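Local coordinates for ABC transporter ATP-binding/permease protein Rv1747 (Mycobacterium tuberculosis, PDB 6CCD) that uses ATP to move an unknown substrate across the membrane, and is represented here by its first FHA domain, a phosphothreonine-binding module of its regulatory region, at residues A[49-54]-A[97-102]; A[77-80]-A[84-87]; A[19-24]-A[35-40]. One frame throughout, in Å; residues are numbered along the deposited sequence.

The FHA domain is a beta sandwich, and all three interactions bridge its two sheets. Interaction 1, near the chain's centre, joins strand 49-54 of one sheet to strand 96-101 of the other. Interaction 2, its centre about 8 Å from that of interaction 1, joins strands 78-81 and 84-89; interaction 3, whose centre is about 9 Å from that of interaction 1, joins strands 17-21 and 37-38. Interaction 3 comes first along the chain, and interaction 2 falls between the two strands of interaction 1. Strands 84-89 and 96-101 are sheet neighbours, and Phe99 packs on Val87, so interactions 1 and 2 share one hydrophobic interior. Together the contacts hold the sheets face to face, forming the body of this phosphothreonine-binding domain.

Interaction 1: A[49-54]-A[97-102]; sequences LLLRFD and LDFEVG
Leu49 and Leu97 both hold CG anti to their carbonyl carbon (chi1 -57° and -53°), and with that torsion each extends into the space between the sheets of the FHA beta sandwich. Phe99 uses the same setting (chi1 -61°), which carries its ring inward toward Leu51. The two strands belong to different sheets and share no hydrogen bond; their backbones stand a full sandwich spacing apart, 10.9 Å from Leu49 CA to Leu97 CA and 10.4 Å from Leu51 CA to Phe99 CA. Side chains alone bridge this distance. Leu49 and Leu97 do so tip to tip, methyl against methyl, with CD1 of Leu49 3.7 Å from CD1 of Leu97. The second pair is built differently: Leu51 meets the ring of Phe99 at a slant, applying both of its methyls to the far end of the ring. All four residues are buried, and branched leucines and a phenylalanine suit the place because they fill the interior without bringing in a polar atom that would need a partner. Val29 on the neighbouring strand 27-30 touches Leu49 and Leu51, while Ala60, a small residue on strand 57-62, lies against Leu51 and Phe99. At the ring, Leu51 CD1 lies 4.0 Å from Phe99 CE1, and Leu51 CD2 lies 4.1 Å from Phe99 CZ.

Interaction 2: A[77-80]-A[84-87]; sequences PVVD and AQRV
Val79 faces Gln85 and Val87 across two successive strands, 78-80 and 84-87, which run nearly antiparallel at 155° with their axes 9.1 Å apart at the closest. That is too wide for a hairpin: the chain turns over from one sheet of the FHA sandwich to the other, and the strands meet through side chains, with no hydrogen bond between them. Val79 touches on both branches. Its CG1 stands anti to the backbone N (chi1 168°) and rests 3.9 Å from CG of Gln85. CG1 of Val87 is 4.0 Å from both CG1 and CG2 of Val79, the two side chains passing alongside one another, pointing opposite ways. Compact, beta-branched valine suits a buried strand position: its two branches give it contact with both Gln85 and Val87. Leu69, on strand 69-71, packs against both valines. Gln85 has a bent chain (chi2 66°) and lends its aliphatic part to this cluster. Its NE2 stays 4.0 Å from the carbonyl O of Asp80, near it but too far for a hydrogen bond. Cohesion at this turn thus comes from hydrocarbon contact, the glutamine taking part through its methylene while its amide reaches toward the partly exposed Asp80.

Interaction 3: A[19-24]-A[35-40]; sequences RTFAAG and ADVRVA
Phe21 makes the central contact here, laying the far end of its ring against Asp36 and Val37. A single methyl of Val37, CG2, lies 3.8 Å from both CZ and CE2 of Phe21, and the Asp36 CB is 3.9 Å from the Phe21 CE1; both approach the ring at a slant. The carboxylate plane of Asp36 is turned 75° from the ring, and its CB does the touching. Beside them Arg19 contributes a methylene, its CG 4.0 Å from the carbonyl O of Asp36. With CG anti to the carbonyl carbon (chi1 -56°), Phe21 extends its ring toward the other segment. One shell further out, Val37 is positioned by backbone hydrogen bonds to Val28 and Gly30. Phe21 is held by backbone bonding to Leu10, while Val12 and Val27 pack against its side chain. Strands 17-21 and 37-38 are the outermost strands on this flank of the FHA sandwich, one in each sheet, so the contact closes the two sheets together along their edge. A large aromatic ring suits the place because it is long enough to reach the other sheet's edge and broad enough to touch Asp36 and Val37 at once. Although Arg19 and Asp36 could carry opposite charges, they form no salt bridge: the chemistry is apolar at the ring, and OD2 of Asp36 is taken up by the backbone N of Val28 in the adjoining strand 27-30.

Interaction 1: A[49-54]-A[97-102]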
# COMPACT_ATOMS: atom_id res chain seq x y z
N LEU A 49 -5.88 -0.86 -2.31
CA LEU A 49 -5.49 -0.55 -0.93
C LEU A 49 -5.80 0.89 -0.57
O LEU A 49 -5.73 1.77 -1.43
CB LEU A 49 -4.00 -0.76 -0.71
CG LEU A 49 -3.37 -2.11 -0.99
CD1 LEU A 49 -1.91 -2.00 -0.60
CD2 LEU A 49 -4.07 -3.22 -0.17
N LEU A 50 -6.08 1.13 0.71
CA LEU A 50 -6.01 2.48 1.27
C LEU A 50 -4.82 2.55 2.19
O LEU A 50 -4.63 1.67 3.04
CB LEU A 50 -7.29 2.82 2.04
CG LEU A 50 -8.55 2.77 1.17
CD1 LEU A 50 -9.79 3.03 2.01
CD2 LEU A 50 -8.43 3.79 0.04
N LEU A 51 -4.00 3.59 2.05
CA LEU A 51 -2.92 3.82 3.01
C LEU A 51 -3.28 5.01 3.87
O LEU A 51 -3.76 6.01 3.35
CB LEU A 51 -1.58 4.07 2.31
CG LEU A 51 -1.26 3.15 1.13
CD1 LEU A 51 0.08 3.53 0.49
CD2 LEU A 51 -1.23 1.68 1.60
N ARG A 52 -3.05 4.94 5.18
CA ARG A 52 -3.41 6.08 6.02
C ARG A 52 -2.70 6.02 7.35
O ARG A 52 -2.25 4.96 7.79
CB ARG A 52 -4.92 6.14 6.25
CG ARG A 52 -5.45 5.05 7.19
CD ARG A 52 -6.97 4.88 7.08
NE ARG A 52 -7.75 6.11 7.31
CZ ARG A 52 -8.41 6.39 8.43
NH1 ARG A 52 -8.39 5.54 9.44
NH2 ARG A 52 -9.11 7.51 8.53
N PHE A 53 -2.57 7.19 7.97
CA PHE A 53 -1.94 7.29 9.28
C PHE A 53 -3.04 7.32 10.33
O PHE A 53 -3.86 8.23 10.35
CB PHE A 53 -1.06 8.55 9.37
CG PHE A 53 -0.21 8.61 10.61
CD1 PHE A 53 1.00 7.95 10.66
CD2 PHE A 53 -0.62 9.34 11.71
CE1 PHE A 53 1.79 7.99 11.80
CE2 PHE A 53 0.15 9.39 12.85
CZ PHE A 53 1.36 8.72 12.89
N ASP A 54 -3.05 6.32 11.20
CA ASP A 54 -4.15 6.15 12.14
C ASP A 54 -3.64 5.61 13.48
O ASP A 54 -2.89 4.64 13.52
CB ASP A 54 -5.20 5.20 11.56
CG ASP A 54 -6.44 5.10 12.44
OD1 ASP A 54 -6.97 6.16 12.84
OD2 ASP A 54 -6.88 3.98 12.72
N LEU A 97 4.99 -3.87 -3.14
CA LEU A 97 5.09 -2.50 -2.64
C LEU A 97 6.10 -2.45 -1.49
O LEU A 97 6.03 -3.25 -0.56
CB LEU A 97 3.73 -1.99 -2.16
CG LEU A 97 2.55 -2.09 -3.12
CD1 LEU A 97 1.27 -1.73 -2.38
CD2 LEU A 97 2.75 -1.20 -4.35
N ASP A 98 7.04 -1.52 -1.56
CA ASP A 98 7.99 -1.30 -0.49
C ASP A 98 7.61 -0.03 0.26
O ASP A 98 7.49 1.03 -0.35
CB ASP A 98 9.42 -1.18 -1.02
CG ASP A 98 9.98 -2.51 -1.46
OD1 ASP A 98 9.76 -3.50 -0.74
OD2 ASP A 98 10.66 -2.56 -2.51
N PHE A 99 7.41 -0.14 1.57
CA PHE A 99 7.04 1.00 2.39
C PHE A 99 8.22 1.47 3.21
O PHE A 99 8.97 0.66 3.74
CB PHE A 99 5.88 0.66 3.33
CG PHE A 99 4.62 0.25 2.64
CD1 PHE A 99 4.01 1.10 1.74
CD2 PHE A 99 4.03 -0.97 2.91
CE1 PHE A 99 2.84 0.74 1.12
CE2 PHE A 99 2.86 -1.34 2.30
CZ PHE A 99 2.26 -0.49 1.39
N GLU A 100 8.39 2.78 3.33
CA GLU A 100 9.42 3.28 4.21
C GLU A 100 8.90 4.49 4.97
O GLU A 100 8.31 5.39 4.38
CB GLU A 100 10.69 3.60 3.42
CG GLU A 100 11.56 4.70 3.98
CD GLU A 100 12.76 4.96 3.09
OE1 GLU A 100 13.40 3.97 2.68
OE2 GLU A 100 13.07 6.14 2.80
N VAL A 101 9.09 4.49 6.28
CA VAL A 101 8.56 5.54 7.13
C VAL A 101 9.64 6.55 7.50
O VAL A 101 10.70 6.15 7.98
CB VAL A 101 7.97 4.98 8.43
CG1 VAL A 101 7.41 6.09 9.27
CG2 VAL A 101 6.90 3.93 8.13
N GLY A 102 9.37 7.83 7.29
CA GLY A 102 10.32 8.87 7.67
C GLY A 102 11.26 9.24 6.53
O GLY A 102 11.25 8.59 5.49

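Interaction 2: A[77-80]-A[84-87]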
# COMPACT_ATOMS: atom_id res chain seq x y z
N PRO A 77 -6.00 -8.52 6.12
CA PRO A 77 -6.82 -7.35 5.80
C PRO A 77 -6.10 -6.04 6.02
O PRO A 77 -6.52 -5.01 5.50
CB PRO A 77 -8.01 -7.46 6.77
CG PRO A 77 -7.45 -8.21 7.95
CD PRO A 77 -6.40 -9.15 7.40
N VAL A 78 -5.03 -6.06 6.81
CA VAL A 78 -4.33 -4.82 7.11
C VAL A 78 -2.87 -5.14 7.40
O VAL A 78 -2.55 -6.22 7.93
CB VAL A 78 -4.99 -4.06 8.31
CG1 VAL A 78 -4.92 -4.88 9.60
CG2 VAL A 78 -4.35 -2.70 8.51
N VAL A 79 -1.97 -4.24 7.02
CA VAL A 79 -0.57 -4.36 7.42
C VAL A 79 -0.15 -3.12 8.19
O VAL A 79 -0.35 -1.99 7.73
CB VAL A 79 0.37 -4.56 6.20
CG1 VAL A 79 1.83 -4.39 6.59
CG2 VAL A 79 0.13 -5.92 5.56
N ASP A 80 0.40 -3.32 9.39
CA ASP A 80 0.93 -2.21 10.18
C ASP A 80 2.35 -1.90 9.71
O ASP A 80 3.19 -2.80 9.59
CB ASP A 80 0.90 -2.53 11.68
CG ASP A 80 -0.52 -2.70 12.23
OD1 ASP A 80 -1.31 -1.73 12.23
OD2 ASP A 80 -0.86 -3.82 12.66
N ALA A 84 9.69 -0.17 8.18
CA ALA A 84 9.87 -0.55 6.79
C ALA A 84 9.20 -1.89 6.56
O ALA A 84 9.08 -2.71 7.48
CB ALA A 84 11.34 -0.62 6.44
N GLN A 85 8.75 -2.13 5.34
CA GLN A 85 7.89 -3.26 5.08
C GLN A 85 7.74 -3.49 3.58
O GLN A 85 7.58 -2.55 2.82
CB GLN A 85 6.52 -3.03 5.73
CG GLN A 85 5.66 -4.24 5.81
CD GLN A 85 6.24 -5.29 6.72
OE1 GLN A 85 6.98 -6.17 6.28
NE2 GLN A 85 5.91 -5.21 8.00
N ARG A 86 7.81 -4.75 3.16
CA ARG A 86 7.45 -5.09 1.80
C ARG A 86 6.18 -5.92 1.81
O ARG A 86 6.08 -6.86 2.60
CB ARG A 86 8.57 -5.86 1.10
CG ARG A 86 8.14 -6.50 -0.20
CD ARG A 86 9.30 -7.17 -0.92
NE ARG A 86 9.65 -6.45 -2.13
CZ ARG A 86 10.88 -6.31 -2.61
NH1 ARG A 86 11.90 -6.87 -1.97
NH2 ARG A 86 11.08 -5.62 -3.72
N VAL A 87 5.22 -5.58 0.96
CA VAL A 87 4.02 -6.40 0.82
C VAL A 87 3.82 -6.75 -0.64
O VAL A 87 4.47 -6.18 -1.53
CB VAL A 87 2.76 -5.67 1.35
CG1 VAL A 87 2.93 -5.28 2.81
CG2 VAL A 87 2.44 -4.44 0.48

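Interaction 3: A[19-24]-A[35-40]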
# COMPACT_ATOMS: atom_id res chain seq x y z
N ARG A 19 6.58 7.52 -4.47
CA ARG A 19 5.67 8.58 -4.08
C ARG A 19 5.79 8.74 -2.58
O ARG A 19 6.07 7.77 -1.88
CB ARG A 19 4.23 8.28 -4.48
CG ARG A 19 3.99 8.20 -5.98
CD ARG A 19 4.18 9.55 -6.64
NE ARG A 19 3.88 9.48 -8.07
CZ ARG A 19 4.72 9.02 -8.99
NH1 ARG A 19 5.92 8.57 -8.64
NH2 ARG A 19 4.36 9.00 -10.26
N THR A 20 5.59 9.94 -2.07
CA THR A 20 5.76 10.20 -0.65
C THR A 20 4.54 10.93 -0.16
O THR A 20 4.15 11.93 -0.76
CB THR A 20 7.02 11.01 -0.35
OG1 THR A 20 8.14 10.28 -0.83
CG2 THR A 20 7.18 11.22 1.15
N PHE A 21 3.95 10.43 0.92
CA PHE A 21 2.67 10.91 1.40
C PHE A 21 2.74 11.40 2.84
O PHE A 21 3.44 10.83 3.68
CB PHE A 21 1.60 9.82 1.28
CG PHE A 21 1.46 9.27 -0.12
CD1 PHE A 21 0.75 9.97 -1.08
CD2 PHE A 21 2.08 8.08 -0.48
CE1 PHE A 21 0.64 9.48 -2.38
CE2 PHE A 21 1.98 7.59 -1.77
CZ PHE A 21 1.26 8.29 -2.72
N ALA A 22 1.98 12.46 3.11
CA ALA A 22 1.86 12.99 4.46
C ALA A 22 0.62 12.45 5.14
O ALA A 22 -0.38 12.15 4.49
CB ALA A 22 1.81 14.51 4.43
N ALA A 23 0.67 12.33 6.46
CA ALA A 23 -0.50 11.93 7.24
C ALA A 23 -1.66 12.90 7.01
O ALA A 23 -1.44 14.09 6.83
CB ALA A 23 -0.14 11.85 8.71
N GLY A 24 -2.89 12.39 6.99
CA GLY A 24 -4.05 13.28 6.97
C GLY A 24 -5.11 13.01 5.93
O GLY A 24 -6.26 13.39 6.10
N ALA A 35 -5.45 6.57 -9.44
CA ALA A 35 -4.89 6.13 -8.16
C ALA A 35 -3.63 6.91 -7.80
O ALA A 35 -2.87 7.32 -8.68
CB ALA A 35 -4.59 4.62 -8.19
N ASP A 36 -3.40 7.14 -6.51
CA ASP A 36 -2.19 7.81 -6.06
C ASP A 36 -0.95 6.97 -6.34
O ASP A 36 0.12 7.51 -6.63
CB ASP A 36 -2.27 8.10 -4.57
CG ASP A 36 -3.43 9.03 -4.23
OD1 ASP A 36 -3.36 10.22 -4.59
OD2 ASP A 36 -4.40 8.56 -3.61
N VAL A 37 -1.11 5.66 -6.24
CA VAL A 37 -0.07 4.71 -6.61
C VAL A 37 -0.73 3.75 -7.59
O VAL A 37 -1.52 2.91 -7.18
CB VAL A 37 0.48 3.93 -5.39
CG1 VAL A 37 1.50 2.90 -5.82
CG2 VAL A 37 1.11 4.89 -4.36
N ARG A 38 -0.44 3.91 -8.88
CA ARG A 38 -1.12 3.13 -9.91
C ARG A 38 -0.36 1.85 -10.20
O ARG A 38 0.84 1.87 -10.50
CB ARG A 38 -1.27 3.95 -11.20
CG ARG A 38 -1.89 3.18 -12.36
CD ARG A 38 -1.48 3.77 -13.73
NE ARG A 38 -2.00 2.98 -14.86
CZ ARG A 38 -1.78 3.27 -16.13
NH1 ARG A 38 -1.02 4.31 -16.46
NH2 ARG A 38 -2.31 2.52 -17.09
N VAL A 39 -1.06 0.73 -10.11
CA VAL A 39 -0.51 -0.59 -10.39
C VAL A 39 -1.44 -1.24 -11.40
O VAL A 39 -2.58 -1.54 -11.08
CB VAL A 39 -0.42 -1.45 -9.11
CG1 VAL A 39 0.13 -2.84 -9.43
CG2 VAL A 39 0.45 -0.76 -8.04
N ALA A 40 -0.97 -1.41 -12.64
CA ALA A 40 -1.86 -1.75 -13.75
C ALA A 40 -2.16 -3.24 -13.91
O ALA A 40 -3.04 -3.61 -14.69
CB ALA A 40 -1.28 -1.19 -15.08